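Local coordinates for protein putative glycoside hydrolase (Bacteroides thetaiotaomicron VPI-5482, PDB 3HBZ) that binds calcium ions and may play a role in carbohydrate metabolism, perhaps as a glycoside hydrolase, though its precise activity is not established, at residues 15-19 and 20-24; 26-30 and 31-35; 134-137 and 138-141; 185-189 and 190-194. All coordinates share one frame; numbering follows the deposited sequence.

All contacts are local, each made where the chain turns, in contact 4 through a short 3-10 segment. Contacts 1 and 2 are partly buried and follow one another at the start of the chain; they touch where C15, L17 and M22 pack on I35. Contact 2 is a hairpin, held by paired strands and topped by a polar turn, whereas contact 1 is a beta turn backed by apolar side chains. Contacts 3 and 4 lie at the surface of the putative carbohydrate metabolism domain, and both use a side-chain oxygen to hold a backbone N-H two residues on. M135 packs on V189 and A192 to join them, and I27 on S186 links contact 2 with contact 4.

Contact 1. Residues 15-19 and 20-24; sequences CRLPG and VVMTT
C15, near the end of strand 12-16, meets the tip of M22, a selenomethionine, through its main chain: C15 O lies 4.0 Å from the methyl carbon M22 CE. The same methyl rests on the backbone of R16, with R16 CA 3.9 Å from M22 CE. M22 gets there by bending at its last torsion (chi3 -56°), which folds CE back toward the strand. The end of the R16 side chain leads elsewhere, and P18 CG sits over one face of its guanidinium, offset toward the rim.

L17 joins the turn through both its backbone and its side chain. Its carbonyl opens a type II beta turn, and V20 N donates to L17 O over 3.1 Å in a nearly straight bond (165°), although the donor stands well above the carbonyl plane. A water closes the loop further: L17 N donates to it, and it donates in turn to V20 O, each over 3.1 Å. Alongside, the side chains of L17 and V20 run the same way, with L17 CD1 4.0 Å from V20 CG1 and also 4.3 Å from M22 CG. L17 also packs on I35, V37 and P48, which bury it. P18 and G19 form the corners of the turn, and G19 takes the positive phi (74°) expected at the third position of type II.

Direction is thus set by backbone N-H and C=O groups plus one water, while the side chains crossing the contact add dispersion alone; no charged pair joins the two segments, and R16 remains at the exposed margin.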
loop_
_atom_site.group_PDB
_atom_site.type_symbol
_atom_site.label_atom_id
_atom_site.label_comp_id
_atom_site.label_asym_id
_atom_site.label_seq_id
_atom_site.Cartn_x
_atom_site.Cartn_y
_atom_site.Cartn_z
ATOM N N CYS A 15 -14.032 -9.569 -7.403
ATOM C CA CYS A 15 -14.022 -9.118 -8.805
ATOM C C CYS A 15 -13.177 -10.050 -9.597
ATOM O O CYS A 15 -12.094 -10.399 -9.147
ATOM C CB CYS A 15 -13.382 -7.741 -8.895
ATOM S SG CYS A 15 -13.385 -7.023 -10.510
ATOM N N ARG A 16 -13.636 -10.435 -10.787
ATOM C CA ARG A 16 -12.794 -11.160 -11.700
ATOM C C ARG A 16 -13.160 -10.824 -13.133
ATOM O O ARG A 16 -14.194 -10.191 -13.359
ATOM C CB ARG A 16 -12.859 -12.647 -11.425
ATOM C CG ARG A 16 -14.068 -13.315 -11.943
ATOM C CD ARG A 16 -14.106 -14.736 -11.458
ATOM N NE ARG A 16 -15.089 -15.493 -12.223
ATOM C CZ ARG A 16 -14.855 -16.142 -13.363
ATOM N NH1 ARG A 16 -13.643 -16.172 -13.917
ATOM N NH2 ARG A 16 -15.858 -16.774 -13.949
ATOM N N LEU A 17 -12.257 -11.170 -14.063
ATOM C CA LEU A 17 -12.441 -10.941 -15.493
ATOM C C LEU A 17 -12.367 -12.290 -16.229
ATOM O O LEU A 17 -11.284 -12.806 -16.516
ATOM C CB LEU A 17 -11.369 -10.025 -16.042
ATOM C CG LEU A 17 -11.308 -8.546 -15.696
ATOM C CD1 LEU A 17 -10.020 -7.961 -16.342
ATOM C CD2 LEU A 17 -12.554 -7.826 -16.182
ATOM N N PRO A 18 -13.522 -12.881 -16.517
ATOM C CA PRO A 18 -13.542 -14.185 -17.193
ATOM C C PRO A 18 -12.744 -14.129 -18.504
ATOM O O PRO A 18 -12.869 -13.181 -19.253
ATOM C CB PRO A 18 -15.042 -14.414 -17.475
ATOM C CG PRO A 18 -15.772 -13.603 -16.493
ATOM C CD PRO A 18 -14.876 -12.403 -16.172
ATOM N N GLY A 19 -11.893 -15.110 -18.737
ATOM C CA GLY A 19 -11.058 -15.138 -19.951
ATOM C C GLY A 19 -9.864 -14.189 -20.067
ATOM O O GLY A 19 -9.177 -14.233 -21.081
ATOM N N VAL A 20 -9.610 -13.343 -19.057
ATOM C CA VAL A 20 -8.390 -12.502 -19.005
ATOM C C VAL A 20 -7.594 -12.888 -17.762
ATOM O O VAL A 20 -8.166 -12.996 -16.666
ATOM C CB VAL A 20 -8.753 -10.990 -18.926
ATOM C CG1 VAL A 20 -7.534 -10.105 -18.551
ATOM C CG2 VAL A 20 -9.398 -10.533 -20.214
ATOM N N VAL A 21 -6.286 -13.070 -17.908
ATOM C CA VAL A 21 -5.437 -13.370 -16.755
ATOM C C VAL A 21 -5.091 -12.037 -16.107
ATOM O O VAL A 21 -4.540 -11.121 -16.751
ATOM C CB VAL A 21 -4.142 -14.138 -17.114
ATOM C CG1 VAL A 21 -3.394 -14.572 -15.819
ATOM C CG2 VAL A 21 -4.460 -15.369 -17.992
HETATM N N MSE A 22 -5.496 -11.907 -14.851
HETATM C CA MSE A 22 -5.139 -10.742 -14.031
HETATM C C MSE A 22 -3.727 -11.011 -13.506
HETATM O O MSE A 22 -3.334 -12.157 -13.352
HETATM C CB MSE A 22 -6.167 -10.554 -12.930
HETATM C CG MSE A 22 -7.492 -10.076 -13.505
HETATM SE SE MSE A 22 -8.814 -9.715 -12.181
HETATM C CE MSE A 22 -8.880 -11.405 -11.277
ATOM N N THR A 23 -2.932 -9.967 -13.323
ATOM C CA THR A 23 -1.514 -10.176 -13.026
ATOM C C THR A 23 -1.333 -10.351 -11.523
ATOM O O THR A 23 -0.308 -10.856 -11.082
ATOM C CB THR A 23 -0.683 -9.030 -13.529
ATOM O OG1 THR A 23 -1.106 -7.849 -12.834
ATOM C CG2 THR A 23 -0.851 -8.871 -15.100
ATOM N N THR A 24 -2.344 -9.947 -10.759
ATOM C CA THR A 24 -2.360 -10.021 -9.281
ATOM C C THR A 24 -3.805 -9.860 -8.858
ATOM O O THR A 24 -4.629 -9.485 -9.674
ATOM C CB THR A 24 -1.487 -8.925 -8.625
ATOM O OG1 THR A 24 -1.382 -9.152 -7.198
ATOM C CG2 THR A 24 -2.048 -7.512 -8.921
HETATM O O HOH W 1 -9.894 -13.207 -14.123
#

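Contact 2. Residues 26-30 and 31-35; sequences PIITN and NSINI. With CAC (cacodylate ion), chain G.
T29 and N31 grip one oxygen of a cacodylate ion, probably taken up from the crystallisation liquor, at the turn of a beta hairpin. T29 OG1 donates to cacodylate O1 over 2.6 Å and N31 N to the same O1 over 2.8 Å; a weak bond runs from N30 N to O2. The threonine hydroxyl faces the ion because OG1 stands between the backbone N and the carbonyl carbon (chi1 68°). Next to it the amides of N30 and N31 lie side by side with planes 70° apart, and N30 ND2 donates to N31 OD1 over 2.6 Å from above the carbonyl plane.

Below the turn, I27 and N34 form an antiparallel hydrogen-bonded pair, both bonds 3.0 Å between N and O, and T29 N adds a bond to S32 O. I28 and I33 make the adjoining non-hydrogen-bonded pair, with I28 CG1 4.2 Å from I33 CG2. On the face with the I27 and N34 side chains, a water joins I27 O, S32 OG and N34 OD1.

Strand 27-28 is outermost in a mixed five-stranded sheet. Strand 32-36 runs parallel to strand 84-92, where N31 ND2 bonds K86 O and I33 packs on V89; I33 also meets I12 of strand 12-16.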
loop_
_atom_site.group_PDB
_atom_site.type_symbol
_atom_site.label_atom_id
_atom_site.label_comp_id
_atom_site.label_asym_id
_atom_site.label_seq_id
_atom_site.Cartn_x
_atom_site.Cartn_y
_atom_site.Cartn_z
ATOM N N PRO A 26 -7.261 -8.412 -7.507
ATOM C CA PRO A 26 -7.828 -7.064 -7.452
ATOM C C PRO A 26 -7.728 -6.478 -6.066
ATOM O O PRO A 26 -7.854 -7.200 -5.115
ATOM C CB PRO A 26 -9.294 -7.273 -7.834
ATOM C CG PRO A 26 -9.309 -8.519 -8.614
ATOM C CD PRO A 26 -8.171 -9.380 -8.147
ATOM N N ILE A 27 -7.473 -5.178 -5.976
ATOM C CA ILE A 27 -7.343 -4.507 -4.715
ATOM C C ILE A 27 -8.666 -3.764 -4.480
ATOM O O ILE A 27 -9.022 -2.799 -5.197
ATOM C CB ILE A 27 -6.138 -3.525 -4.675
ATOM C CG1 ILE A 27 -4.851 -4.355 -4.798
ATOM C CG2 ILE A 27 -6.187 -2.707 -3.366
ATOM C CD1 ILE A 27 -3.573 -3.537 -5.008
ATOM N N ILE A 28 -9.386 -4.258 -3.491
ATOM C CA ILE A 28 -10.684 -3.720 -3.112
ATOM C C ILE A 28 -10.597 -2.883 -1.837
ATOM O O ILE A 28 -10.083 -3.325 -0.843
ATOM C CB ILE A 28 -11.691 -4.866 -2.948
ATOM C CG1 ILE A 28 -11.666 -5.677 -4.243
ATOM C CG2 ILE A 28 -13.111 -4.272 -2.666
ATOM C CD1 ILE A 28 -12.675 -6.861 -4.320
ATOM N N THR A 29 -11.077 -1.642 -1.896
ATOM C CA THR A 29 -11.207 -0.809 -0.710
ATOM C C THR A 29 -12.709 -0.606 -0.460
ATOM O O THR A 29 -13.525 -1.282 -1.077
ATOM C CB THR A 29 -10.481 0.550 -0.874
ATOM O OG1 THR A 29 -11.153 1.336 -1.865
ATOM C CG2 THR A 29 -8.990 0.342 -1.229
ATOM N N ASN A 30 -13.062 0.327 0.414
ATOM C CA ASN A 30 -14.449 0.607 0.691
ATOM C C ASN A 30 -15.271 1.036 -0.546
ATOM O O ASN A 30 -16.437 0.685 -0.633
ATOM C CB ASN A 30 -14.591 1.675 1.779
ATOM C CG ASN A 30 -16.000 1.691 2.385
ATOM O OD1 ASN A 30 -16.408 0.723 2.989
ATOM N ND2 ASN A 30 -16.751 2.777 2.192
ATOM N N ASN A 31 -14.664 1.809 -1.464
ATOM C CA ASN A 31 -15.375 2.409 -2.593
ATOM C C ASN A 31 -14.602 2.331 -3.931
ATOM O O ASN A 31 -14.915 3.071 -4.860
ATOM C CB ASN A 31 -15.728 3.900 -2.305
ATOM C CG ASN A 31 -16.674 4.085 -1.096
ATOM O OD1 ASN A 31 -16.213 4.179 0.057
ATOM N ND2 ASN A 31 -18.003 4.225 -1.368
ATOM N N SER A 32 -13.590 1.476 -4.014
ATOM C CA SER A 32 -12.785 1.366 -5.216
ATOM C C SER A 32 -12.284 -0.038 -5.408
ATOM O O SER A 32 -12.086 -0.816 -4.436
ATOM C CB SER A 32 -11.602 2.349 -5.212
ATOM O OG SER A 32 -10.585 1.955 -4.299
ATOM N N ILE A 33 -12.128 -0.368 -6.679
ATOM C CA ILE A 33 -11.459 -1.596 -7.120
ATOM C C ILE A 33 -10.389 -1.244 -8.161
ATOM O O ILE A 33 -10.662 -0.472 -9.062
ATOM C CB ILE A 33 -12.427 -2.560 -7.737
ATOM C CG1 ILE A 33 -13.620 -2.786 -6.788
ATOM C CG2 ILE A 33 -11.691 -3.917 -8.073
ATOM C CD1 ILE A 33 -14.559 -3.891 -7.149
ATOM N N ASN A 34 -9.169 -1.778 -7.992
ATOM C CA ASN A 34 -8.097 -1.688 -8.988
ATOM C C ASN A 34 -7.835 -3.103 -9.491
ATOM O O ASN A 34 -7.514 -4.007 -8.712
ATOM C CB ASN A 34 -6.799 -1.069 -8.414
ATOM C CG ASN A 34 -6.848 0.489 -8.322
ATOM O OD1 ASN A 34 -7.629 1.041 -7.582
ATOM N ND2 ASN A 34 -6.031 1.160 -9.103
ATOM N N ILE A 35 -8.010 -3.281 -10.788
ATOM C CA ILE A 35 -7.845 -4.550 -11.483
ATOM C C ILE A 35 -6.547 -4.432 -12.298
ATOM O O ILE A 35 -6.332 -3.436 -12.959
ATOM C CB ILE A 35 -9.014 -4.758 -12.467
ATOM C CG1 ILE A 35 -10.345 -4.834 -11.680
ATOM C CG2 ILE A 35 -8.805 -6.033 -13.315
ATOM C CD1 ILE A 35 -11.632 -4.812 -12.522
HETATM AS AS CAC G . -12.049 4.385 0.340
HETATM O O1 CAC G . -12.410 3.479 -1.097
HETATM O O2 CAC G . -11.617 3.116 1.483
HETATM C C1 CAC G . -10.379 5.339 -0.017
HETATM C C2 CAC G . -13.510 5.520 1.051
HETATM O O HOH W 2 -8.896 -0.064 -4.963
#

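Contact 3. Residues 134-137 and 138-141; sequences AMTG and VPKT
The hydroxyl of T136 is gripped by two backbone groups, one before it and one after it in the chain: T136 OG1 accepts from V138 N over 3.1 Å and donates to Y133 O of helix 130-134. The first of these bonds is nearly straight (165°) and closes an ST turn just beyond the helix, overlapping a type I beta turn from A134 to G137 in which G137 N bonds A134 O. T136 OG1 is placed for both partners by a chi1 of 66°, which sets it between the threonine's own N and carbonyl carbon. With a valine at this position the hydroxyl is gone, so V138 N and Y133 O would probably each be left without this partner.

G137 is the residue at which the chain leaves helical angles, with a positive phi of 78°, which ends the helical run before V138. The V138 side chain then crosses that of T136 obliquely, bringing V138 CG2 to 3.4 Å from T136 OG1. The P139 ring packs against the turn: its CD is 3.7 Å from G137 C and its CG 4.1 Å from A134 CA. Y133 packs on V138 and P139, laying the loop against the helix it leaves, and Y145 of the following loop packs on A134 and P139. A water donates both to G137 O, at 2.7 Å, and to P139 O, at 3.1 Å.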
loop_
_atom_site.group_PDB
_atom_site.type_symbol
_atom_site.label_atom_id
_atom_site.label_comp_id
_atom_site.label_asym_id
_atom_site.label_seq_id
_atom_site.Cartn_x
_atom_site.Cartn_y
_atom_site.Cartn_z
ATOM N N ALA A 134 -7.757 5.113 11.161
ATOM C CA ALA A 134 -9.106 5.661 11.255
ATOM C C ALA A 134 -9.939 4.921 12.295
ATOM O O ALA A 134 -10.787 5.522 12.979
ATOM C CB ALA A 134 -9.813 5.605 9.860
HETATM N N MSE A 135 -9.650 3.629 12.451
HETATM C CA MSE A 135 -10.381 2.773 13.375
HETATM C C MSE A 135 -10.057 3.054 14.836
HETATM O O MSE A 135 -10.809 2.620 15.689
HETATM C CB MSE A 135 -10.149 1.276 13.064
HETATM C CG MSE A 135 -10.707 0.859 11.727
HETATM SE SE MSE A 135 -10.180 -0.992 11.332
HETATM C CE MSE A 135 -11.077 -1.912 12.720
ATOM N N THR A 136 -9.000 3.825 15.121
ATOM C CA THR A 136 -8.645 4.184 16.521
ATOM C C THR A 136 -9.518 5.302 17.048
ATOM O O THR A 136 -9.497 5.605 18.244
ATOM C CB THR A 136 -7.203 4.698 16.623
ATOM O OG1 THR A 136 -7.098 5.941 15.915
ATOM C CG2 THR A 136 -6.184 3.653 16.038
ATOM N N GLY A 137 -10.207 5.990 16.133
ATOM C CA GLY A 137 -11.018 7.157 16.495
ATOM C C GLY A 137 -10.236 8.447 16.733
ATOM O O GLY A 137 -10.839 9.465 17.085
ATOM N N VAL A 138 -8.905 8.416 16.589
ATOM C CA VAL A 138 -8.086 9.602 16.919
ATOM C C VAL A 138 -8.089 10.742 15.860
ATOM O O VAL A 138 -8.237 11.868 16.227
ATOM C CB VAL A 138 -6.629 9.209 17.206
ATOM C CG1 VAL A 138 -5.722 10.495 17.410
ATOM C CG2 VAL A 138 -6.566 8.183 18.418
ATOM N N PRO A 139 -7.886 10.446 14.560
ATOM C CA PRO A 139 -7.660 11.539 13.602
ATOM C C PRO A 139 -8.918 12.381 13.356
ATOM O O PRO A 139 -10.008 11.849 13.348
ATOM C CB PRO A 139 -7.277 10.809 12.329
ATOM C CG PRO A 139 -8.007 9.466 12.433
ATOM C CD PRO A 139 -7.904 9.126 13.899
ATOM N N LYS A 140 -8.743 13.690 13.200
ATOM C CA LYS A 140 -9.846 14.566 12.808
ATOM C C LYS A 140 -9.814 14.960 11.346
ATOM O O LYS A 140 -10.871 15.098 10.759
ATOM C CB LYS A 140 -9.863 15.779 13.715
ATOM C CG LYS A 140 -10.194 15.349 15.205
ATOM C CD LYS A 140 -10.141 16.519 16.152
ATOM C CE LYS A 140 -10.855 16.252 17.480
ATOM N NZ LYS A 140 -11.257 17.564 18.096
ATOM N N THR A 141 -8.608 15.121 10.777
ATOM C CA THR A 141 -8.414 15.512 9.414
ATOM C C THR A 141 -7.202 14.739 8.847
ATOM O O THR A 141 -6.492 14.013 9.570
ATOM C CB THR A 141 -8.073 17.032 9.251
ATOM O OG1 THR A 141 -6.792 17.255 9.820
ATOM C CG2 THR A 141 -9.123 17.925 9.875
HETATM O O HOH W 3 -11.922 11.568 15.802
#

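Contact 4. Residues 185-189 and 190-194; sequences GSFDV and GNAMS
D188 and N191 turn their flat ends past each other across a short 3-10 segment, D188 just before it and N191 at its end, the carboxylate and amide planes 51° apart. D188 OD2 lies 3.8 Å from N191 ND2 and makes a weak, long ion pair with K201, while D188 OD1 turns to the backbone. It accepts from G190 N over 3.0 Å on its anti side, the N-H standing 32° out of the carboxylate plane, which closes an Asx turn. Having CG anti to the backbone N (chi1 174°) lets the carboxylate lean forward over the next residues. G190 suits this closeness: a CB on it would lie 3.2 Å from D188 OD1.

Two main-chain bonds of the 3-10 type follow. N191 N donates to D188 O over 3.0 Å, and A192 N to V189 O over 3.2 Å, both donors well above the carbonyl plane. An alanine in place of D188 removes the carboxylate, which would probably leave G190 N without its acceptor and K201 without its ion-pair mate.

The apolar part of the contact centres on A192 CB. It lies obliquely against the ring of F187, 3.8 Å from F187 CE2, and touches V189 CG2 at 4.2 Å, so one small methyl meets both larger side chains.

Strand 185-187 pairs antiparallel with strand 200-205, while A131 of helix 130-134 packs on F187 and V189, M135 covers V189 and A192, and A199 of helix 196-199 borders F187 and N191.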
loop_
_atom_site.group_PDB
_atom_site.type_symbol
_atom_site.label_atom_id
_atom_site.label_comp_id
_atom_site.label_asym_id
_atom_site.label_seq_id
_atom_site.Cartn_x
_atom_site.Cartn_y
_atom_site.Cartn_z
ATOM N N GLY A 185 1.717 -2.175 -2.821
ATOM C CA GLY A 185 0.901 -3.302 -2.320
ATOM C C GLY A 185 -0.506 -2.832 -1.955
ATOM O O GLY A 185 -1.051 -1.898 -2.565
ATOM N N SER A 186 -1.091 -3.463 -0.940
ATOM C CA SER A 186 -2.372 -3.020 -0.448
ATOM C C SER A 186 -2.507 -3.202 1.057
ATOM O O SER A 186 -1.733 -3.934 1.687
ATOM C CB SER A 186 -3.499 -3.765 -1.178
ATOM O OG SER A 186 -3.385 -5.153 -0.980
ATOM N N PHE A 187 -3.502 -2.523 1.624
ATOM C CA PHE A 187 -3.767 -2.603 3.071
ATOM C C PHE A 187 -5.108 -3.296 3.265
ATOM O O PHE A 187 -6.120 -2.828 2.811
ATOM C CB PHE A 187 -3.802 -1.236 3.734
ATOM C CG PHE A 187 -3.905 -1.295 5.272
ATOM C CD1 PHE A 187 -2.812 -1.591 6.024
ATOM C CD2 PHE A 187 -5.096 -1.092 5.914
ATOM C CE1 PHE A 187 -2.875 -1.645 7.400
ATOM C CE2 PHE A 187 -5.183 -1.177 7.303
ATOM C CZ PHE A 187 -4.069 -1.435 8.033
ATOM N N ASP A 188 -5.097 -4.453 3.911
ATOM C CA ASP A 188 -6.308 -5.235 4.093
ATOM C C ASP A 188 -6.931 -4.855 5.420
ATOM O O ASP A 188 -6.518 -5.338 6.477
ATOM C CB ASP A 188 -5.963 -6.709 4.007
ATOM C CG ASP A 188 -7.147 -7.636 4.343
ATOM O OD1 ASP A 188 -8.223 -7.175 4.737
ATOM O OD2 ASP A 188 -6.932 -8.826 4.241
ATOM N N VAL A 189 -7.952 -4.010 5.363
ATOM C CA VAL A 189 -8.470 -3.381 6.566
ATOM C C VAL A 189 -9.171 -4.410 7.455
ATOM O O VAL A 189 -9.319 -4.165 8.618
ATOM C CB VAL A 189 -9.427 -2.185 6.271
ATOM C CG1 VAL A 189 -10.785 -2.681 5.721
ATOM C CG2 VAL A 189 -9.628 -1.323 7.555
ATOM N N GLY A 190 -9.509 -5.591 6.924
ATOM C CA GLY A 190 -10.130 -6.652 7.722
ATOM C C GLY A 190 -9.160 -7.256 8.738
ATOM O O GLY A 190 -9.589 -7.820 9.713
ATOM N N ASN A 191 -7.856 -7.115 8.518
ATOM C CA ASN A 191 -6.856 -7.528 9.495
ATOM C C ASN A 191 -6.258 -6.407 10.374
ATOM O O ASN A 191 -5.347 -6.633 11.173
ATOM C CB ASN A 191 -5.730 -8.248 8.758
ATOM C CG ASN A 191 -5.995 -9.752 8.616
ATOM O OD1 ASN A 191 -6.460 -10.406 9.545
ATOM N ND2 ASN A 191 -5.643 -10.296 7.481
ATOM N N ALA A 192 -6.732 -5.177 10.184
ATOM C CA ALA A 192 -6.035 -4.016 10.704
ATOM C C ALA A 192 -5.810 -4.078 12.217
ATOM O O ALA A 192 -4.794 -3.636 12.722
ATOM C CB ALA A 192 -6.810 -2.731 10.367
HETATM N N MSE A 193 -6.775 -4.626 12.935
HETATM C CA MSE A 193 -6.704 -4.664 14.367
HETATM C C MSE A 193 -6.888 -6.072 14.914
HETATM O O MSE A 193 -7.324 -6.232 16.032
HETATM C CB MSE A 193 -7.773 -3.715 14.911
HETATM C CG MSE A 193 -7.370 -2.313 14.778
HETATM SE SE MSE A 193 -8.477 -1.131 15.840
HETATM C CE MSE A 193 -7.209 0.076 16.355
ATOM N N SER A 194 -6.625 -7.088 14.109
ATOM C CA SER A 194 -6.739 -8.491 14.558
ATOM C C SER A 194 -5.433 -9.166 14.238
ATOM O O SER A 194 -4.902 -9.816 15.069
ATOM C CB SER A 194 -7.913 -9.192 13.868
ATOM O OG SER A 194 -7.831 -8.970 12.485
#